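Side-chain contact in probable exosome complex exonuclease 2 (Methanothermobacter thermautotrophicus, PDB 2WNR), which probably serves as a non-catalytic subunit of the RNA-degrading exosome, helping to shape the active site of its Rrp41 partner: residues M195-K200 with L207-E212. Residues are numbered along the deposited sequence; the frame is centred on the assembly and turned at random.
Sequences MCTFAK and LDPSLE
With CG anti to the carbonyl carbon in Phe198 (chi1 -58°) and anti to the backbone N in Leu207 (chi1 171°), the two side chains meet on one face of the sheet, where these residues form an antiparallel non-hydrogen-bonded pair. Leu207 lays its CD1 methyl over a face of the Phe198 ring, 4.0 Å from the centroid and displaced toward the rim, a CH-pi contact. Leu207 CD1 also reaches Cys196 CB at 3.7 Å, so that a single branch of the leucine bridges two residues on the same side of strand 193-201. An alanine in place of Phe198 would probably leave the Leu207 methyl without its aromatic platform and open a gap beneath it. The strand ends at Leu207; Asp208, already in the loop, donates from its N a nearly straight hydrogen bond (N-H...O 167°) of 2.8 Å to Thr197 O. Next in the loop, Pro209 CB packs against Ala199 CB at 3.8 Å on the other sheet face. The Asp208 side chain leaves the backbone pointing away from strand 193-201, and its OD1 forms a salt bridge with Arg35, while Thr197 OG1 bonds to Asp152 and Ser222. In the second domain of this RNase PH-type fold, strand 204-207 is, within this chain, an outer strand of an antiparallel sheet, beside 193-201; helix 244-268 packs against Cys196 and Phe198, and helix 150-164 touches Thr197 on the other face.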
ATOM      1  N   MET A 195       8.501   4.095 -32.866  1.00 23.41           N
ATOM      2  CA  MET A 195       7.528   3.021 -32.868  1.00 23.33           C
ATOM      3  C   MET A 195       6.282   3.298 -33.703  1.00 24.08           C
ATOM      4  O   MET A 195       5.725   4.405 -33.695  1.00 23.74           O
ATOM      5  CB  MET A 195       7.137   2.704 -31.432  1.00 23.15           C
ATOM      6  CG  MET A 195       6.165   1.563 -31.261  1.00 23.61           C
ATOM      7  SD  MET A 195       6.113   1.030 -29.539  1.00 23.59           S
ATOM      8  CE  MET A 195       7.692   0.172 -29.413  1.00 23.22           C
ATOM      9  N   CYS A 196       5.852   2.259 -34.412  1.00 24.40           N
ATOM     10  CA  CYS A 196       4.611   2.264 -35.166  1.00 23.87           C
ATOM     11  C   CYS A 196       3.653   1.235 -34.585  1.00 23.80           C
ATOM     12  O   CYS A 196       4.031   0.078 -34.386  1.00 24.76           O
ATOM     13  CB  CYS A 196       4.897   1.918 -36.618  1.00 23.23           C
ATOM     14  SG  CYS A 196       5.796   3.178 -37.510  1.00 26.49           S
ATOM     15  N   THR A 197       2.421   1.662 -34.309  1.00 22.85           N
ATOM     16  CA  THR A 197       1.374   0.772 -33.827  1.00 22.08           C
ATOM     17  C   THR A 197       0.316   0.608 -34.904  1.00 22.23           C
ATOM     18  O   THR A 197      -0.153   1.591 -35.480  1.00 22.45           O
ATOM     19  CB  THR A 197       0.715   1.302 -32.540  1.00 22.38           C
ATOM     20  OG1 THR A 197       1.689   1.346 -31.495  1.00 24.00           O
ATOM     21  CG2 THR A 197      -0.407   0.390 -32.087  1.00 21.26           C
ATOM     22  N   PHE A 198      -0.051  -0.643 -35.162  1.00 22.11           N
ATOM     23  CA  PHE A 198      -1.058  -0.997 -36.157  1.00 22.01           C
ATOM     24  C   PHE A 198      -2.250  -1.651 -35.488  1.00 22.28           C
ATOM     25  O   PHE A 198      -2.100  -2.325 -34.477  1.00 23.52           O
ATOM     26  CB  PHE A 198      -0.474  -1.981 -37.173  1.00 22.37           C
ATOM     27  CG  PHE A 198       0.732  -1.467 -37.887  1.00 22.23           C
ATOM     28  CD1 PHE A 198       0.619  -0.936 -39.156  1.00 18.85           C
ATOM     29  CD2 PHE A 198       1.986  -1.516 -37.288  1.00 22.59           C
ATOM     30  CE1 PHE A 198       1.742  -0.454 -39.824  1.00 22.96           C
ATOM     31  CE2 PHE A 198       3.115  -1.038 -37.949  1.00 21.42           C
ATOM     32  CZ  PHE A 198       2.996  -0.507 -39.215  1.00 20.18           C
ATOM     33  N   ALA A 199      -3.427  -1.474 -36.067  1.00 21.34           N
ATOM     34  CA  ALA A 199      -4.628  -2.112 -35.558  1.00 21.63           C
ATOM     35  C   ALA A 199      -5.248  -3.010 -36.621  1.00 22.43           C
ATOM     36  O   ALA A 199      -5.482  -2.571 -37.747  1.00 23.07           O
ATOM     37  CB  ALA A 199      -5.627  -1.062 -35.098  1.00 21.81           C
ATOM     38  N   LYS A 200      -5.503  -4.267 -36.261  1.00 23.00           N
ATOM     39  CA  LYS A 200      -6.220  -5.187 -37.145  1.00 22.77           C
ATOM     40  C   LYS A 200      -7.721  -4.926 -37.078  1.00 23.38           C
ATOM     41  O   LYS A 200      -8.363  -5.157 -36.048  1.00 23.81           O
ATOM     42  CB  LYS A 200      -5.918  -6.641 -36.785  1.00 23.40           C
ATOM     43  CG  LYS A 200      -6.697  -7.690 -37.591  1.00 22.90           C
ATOM     44  CD  LYS A 200      -6.050  -8.001 -38.932  1.00 22.94           C
ATOM     45  CE  LYS A 200      -6.814  -9.085 -39.676  1.00 22.04           C
ATOM     46  NZ  LYS A 200      -6.678 -10.442 -39.087  1.00 22.27           N
ATOM     47  N   LEU A 207      -2.421   1.716 -39.704  1.00 23.08           N
ATOM     48  CA  LEU A 207      -1.377   2.359 -38.920  1.00 23.08           C
ATOM     49  C   LEU A 207      -1.949   3.520 -38.120  1.00 23.07           C
ATOM     50  O   LEU A 207      -2.741   4.300 -38.643  1.00 24.00           O
ATOM     51  CB  LEU A 207      -0.236   2.832 -39.833  1.00 23.12           C
ATOM     52  CG  LEU A 207       0.897   3.716 -39.298  1.00 22.26           C
ATOM     53  CD1 LEU A 207       1.765   2.973 -38.289  1.00 20.10           C
ATOM     54  CD2 LEU A 207       1.744   4.215 -40.463  1.00 22.22           C
ATOM     55  N   ASP A 208      -1.544   3.606 -36.853  1.00 23.17           N
ATOM     56  CA  ASP A 208      -1.880   4.716 -35.960  1.00 22.59           C
ATOM     57  C   ASP A 208      -3.401   4.852 -35.786  1.00 22.44           C
ATOM     58  O   ASP A 208      -4.041   5.702 -36.423  1.00 22.75           O
ATOM     59  CB  ASP A 208      -1.214   6.003 -36.459  1.00 22.26           C
ATOM     60  CG  ASP A 208      -1.607   7.216 -35.661  1.00 24.71           C
ATOM     61  OD1 ASP A 208      -1.684   7.105 -34.427  1.00 24.64           O
ATOM     62  OD2 ASP A 208      -1.843   8.283 -36.269  1.00 24.57           O
ATOM     63  N   PRO A 209      -3.993   3.991 -34.935  1.00 21.96           N
ATOM     64  CA  PRO A 209      -5.450   3.944 -34.799  1.00 21.90           C
ATOM     65  C   PRO A 209      -6.036   5.057 -33.951  1.00 21.90           C
ATOM     66  O   PRO A 209      -5.434   5.480 -32.973  1.00 23.13           O
ATOM     67  CB  PRO A 209      -5.694   2.592 -34.126  1.00 21.86           C
ATOM     68  CG  PRO A 209      -4.452   2.297 -33.408  1.00 20.12           C
ATOM     69  CD  PRO A 209      -3.338   2.903 -34.189  1.00 20.72           C
ATOM     70  N   SER A 210      -7.218   5.516 -34.335  1.00 23.34           N
ATOM     71  CA  SER A 210      -7.947   6.535 -33.577  1.00 22.98           C
ATOM     72  C   SER A 210      -8.697   5.863 -32.445  1.00 23.68           C
ATOM     73  O   SER A 210      -8.752   4.633 -32.385  1.00 24.53           O
ATOM     74  CB  SER A 210      -8.929   7.244 -34.493  1.00 22.42           C
ATOM     75  OG  SER A 210      -9.792   6.302 -35.089  1.00 22.35           O
ATOM     76  N   LEU A 211      -9.259   6.660 -31.539  1.00 23.81           N
ATOM     77  CA  LEU A 211     -10.055   6.123 -30.436  1.00 23.34           C
ATOM     78  C   LEU A 211     -11.185   5.256 -30.982  1.00 23.36           C
ATOM     79  O   LEU A 211     -11.429   4.163 -30.482  1.00 23.99           O
ATOM     80  CB  LEU A 211     -10.627   7.249 -29.574  1.00 23.07           C
ATOM     81  CG  LEU A 211     -11.276   6.821 -28.256  1.00 23.94           C
ATOM     82  CD1 LEU A 211     -10.214   6.540 -27.199  1.00 24.36           C
ATOM     83  CD2 LEU A 211     -12.246   7.874 -27.761  1.00 20.25           C
ATOM     84  N   GLU A 212     -11.851   5.747 -32.025  1.00 23.15           N
ATOM     85  CA  GLU A 212     -12.954   5.043 -32.661  1.00 23.71           C
ATOM     86  C   GLU A 212     -12.508   3.663 -33.151  1.00 23.88           C
ATOM     87  O   GLU A 212     -13.253   2.683 -33.036  1.00 25.09           O
ATOM     88  CB  GLU A 212     -13.525   5.878 -33.820  1.00 23.51           C
ATOM     89  CG  GLU A 212     -14.335   7.117 -33.395  1.00 24.51           C
ATOM     90  CD  GLU A 212     -13.498   8.218 -32.722  1.00 30.20           C
ATOM     91  OE1 GLU A 212     -12.253   8.259 -32.913  1.00 31.01           O
ATOM     92  OE2 GLU A 212     -14.096   9.046 -31.996  1.00 31.41           O
TER